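Local atomic coordinates of DisA protein (Sorangium cellulosum, PDB entry 6CCA), a protein that probably transfers methyl groups to the alpha carbon of a polyketide intermediate, building a gem-dimethyl group on the disorazol assembly line. Residues 30-35 and 383-388. Sequence-based numbering, arbitrary orientation.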
# COMPACT_ATOMS: atom_id res chain seq x y z
N PHE A 30 -11.84 28.14 4.05
CA PHE A 30 -10.54 28.63 4.49
C PHE A 30 -9.64 28.67 3.27
O PHE A 30 -9.95 28.07 2.27
CB PHE A 30 -9.96 27.73 5.62
CG PHE A 30 -9.85 26.25 5.24
CD1 PHE A 30 -8.69 25.76 4.63
CD2 PHE A 30 -10.88 25.33 5.52
CE1 PHE A 30 -8.55 24.41 4.28
CE2 PHE A 30 -10.73 23.97 5.19
CZ PHE A 30 -9.57 23.53 4.54
N GLU A 31 -8.53 29.39 3.35
CA GLU A 31 -7.60 29.55 2.24
C GLU A 31 -6.73 28.31 1.93
O GLU A 31 -6.48 27.52 2.82
CB GLU A 31 -6.66 30.72 2.58
CG GLU A 31 -7.46 32.05 2.53
CD GLU A 31 -7.89 32.41 1.11
OE1 GLU A 31 -7.06 33.02 0.39
OE2 GLU A 31 -9.04 32.09 0.68
N PRO A 32 -6.33 28.15 0.68
CA PRO A 32 -5.46 27.05 0.31
C PRO A 32 -4.21 27.11 1.15
O PRO A 32 -3.61 28.19 1.34
CB PRO A 32 -5.18 27.27 -1.17
CG PRO A 32 -6.34 28.09 -1.66
CD PRO A 32 -6.76 28.93 -0.50
N LEU A 33 -3.83 25.99 1.74
CA LEU A 33 -2.61 25.97 2.55
C LEU A 33 -1.53 24.94 2.17
O LEU A 33 -0.48 24.88 2.80
CB LEU A 33 -2.91 25.95 4.02
CG LEU A 33 -3.63 24.71 4.56
CD1 LEU A 33 -2.98 24.25 5.86
CD2 LEU A 33 -5.10 25.07 4.74
N LEU A 34 -1.80 24.13 1.18
CA LEU A 34 -0.86 23.10 0.84
C LEU A 34 0.44 23.62 0.26
O LEU A 34 1.52 23.17 0.63
CB LEU A 34 -1.48 22.08 -0.10
CG LEU A 34 -0.63 20.84 -0.42
CD1 LEU A 34 -0.14 20.17 0.82
CD2 LEU A 34 -1.38 19.86 -1.31
N GLU A 35 0.36 24.61 -0.59
CA GLU A 35 1.59 25.12 -1.28
C GLU A 35 2.63 25.53 -0.26
O GLU A 35 3.79 25.13 -0.35
CB GLU A 35 1.19 26.31 -2.20
CG GLU A 35 2.35 27.00 -2.91
CD GLU A 35 1.88 28.09 -3.90
OE1 GLU A 35 0.66 28.31 -4.14
OE2 GLU A 35 2.79 28.74 -4.45
N GLY A 383 -9.13 16.88 -10.39
CA GLY A 383 -9.37 18.19 -9.79
C GLY A 383 -8.76 18.46 -8.44
O GLY A 383 -9.27 19.29 -7.70
N PHE A 384 -7.65 17.78 -8.11
CA PHE A 384 -6.85 18.24 -7.03
C PHE A 384 -5.79 19.17 -7.59
O PHE A 384 -5.43 19.00 -8.76
CB PHE A 384 -6.17 17.02 -6.31
CG PHE A 384 -7.13 16.13 -5.59
CD1 PHE A 384 -7.81 15.11 -6.25
CD2 PHE A 384 -7.35 16.26 -4.20
CE1 PHE A 384 -8.71 14.26 -5.58
CE2 PHE A 384 -8.24 15.40 -3.53
CZ PHE A 384 -8.92 14.39 -4.22
N ARG A 385 -5.26 20.05 -6.74
CA ARG A 385 -4.16 20.96 -7.06
C ARG A 385 -2.99 20.83 -6.10
O ARG A 385 -3.10 20.21 -5.09
CB ARG A 385 -4.62 22.41 -6.98
CG ARG A 385 -6.06 22.59 -7.29
CD ARG A 385 -6.51 24.01 -7.24
NE ARG A 385 -6.76 24.37 -5.86
CZ ARG A 385 -7.80 25.05 -5.45
NH1 ARG A 385 -8.72 25.42 -6.30
NH2 ARG A 385 -7.88 25.37 -4.18
N ARG A 386 -1.88 21.47 -6.42
CA ARG A 386 -0.69 21.45 -5.60
C ARG A 386 -0.26 20.02 -5.32
O ARG A 386 0.36 19.77 -4.35
CB ARG A 386 -0.96 22.16 -4.28
CG ARG A 386 -0.47 23.56 -4.14
CD ARG A 386 -1.71 24.43 -4.01
NE ARG A 386 -1.82 25.22 -5.16
CZ ARG A 386 -2.80 26.03 -5.48
NH1 ARG A 386 -3.90 26.19 -4.78
NH2 ARG A 386 -2.65 26.68 -6.57
N VAL A 387 -0.62 19.13 -6.21
CA VAL A 387 -0.34 17.74 -5.99
C VAL A 387 1.15 17.52 -5.80
O VAL A 387 1.93 17.92 -6.60
CB VAL A 387 -0.92 16.83 -7.05
CG1 VAL A 387 -0.66 15.40 -6.68
CG2 VAL A 387 -2.40 17.05 -7.20
N ALA A 388 1.51 16.93 -4.67
CA ALA A 388 2.89 16.79 -4.25
C ALA A 388 3.28 15.40 -3.78
O ALA A 388 3.17 15.08 -2.59
CB ALA A 388 3.24 17.83 -3.20
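R386 has the largest share of the contact between residues 30-35 and 383-388, and its aliphatic part packs by van der Waals contact. Its CB lies 3.8 Å from L34 CD2, and the same methyl comes within 3.5 Å of the R386 carbonyl O. With CG anti to the backbone N (chi1 -174°) and chi2 near 52°, L34 sets CD2 against R386; the two side chains run past each other in opposite directions. R386 CG rests 3.8 Å from E35 CB, beside the first turn of helix 34-41. P32 borders both arginines with its ring carbons: CB is 4.0 Å from R386 NH1 and CG 4.0 Å from R385 NH2.

Across the two segments the electrostatics are weak. E35 OE1 stands 4.1 Å from R386 NE, over one face of the guanidinium (planes 31° apart) with no N-H aimed at it, so probably only a long-range attraction, not a salt bridge. Bends at chi2 and chi3 fold R386 back so that R385 CB lies 4.2 Å above its guanidinium plane. The stronger polar link is E408 of strand 402-409, whose carboxylate joins both segments: OE1 forms salt bridges with R385 NH2 and R386 NH1, while OE2 accepts a hydrogen bond from L34 N.

Strand 402-409 lies antiparallel between 330-337 and the strands 384-385 and 387-389, which flank the corner at R386. This surface contact packs the N-terminal segment beside that end of the sheet, L34 on L406 and W331. One antiparallel strand inserted between the last two of an otherwise parallel sheet is consistent with the Rossmann-like class I methyltransferase fold.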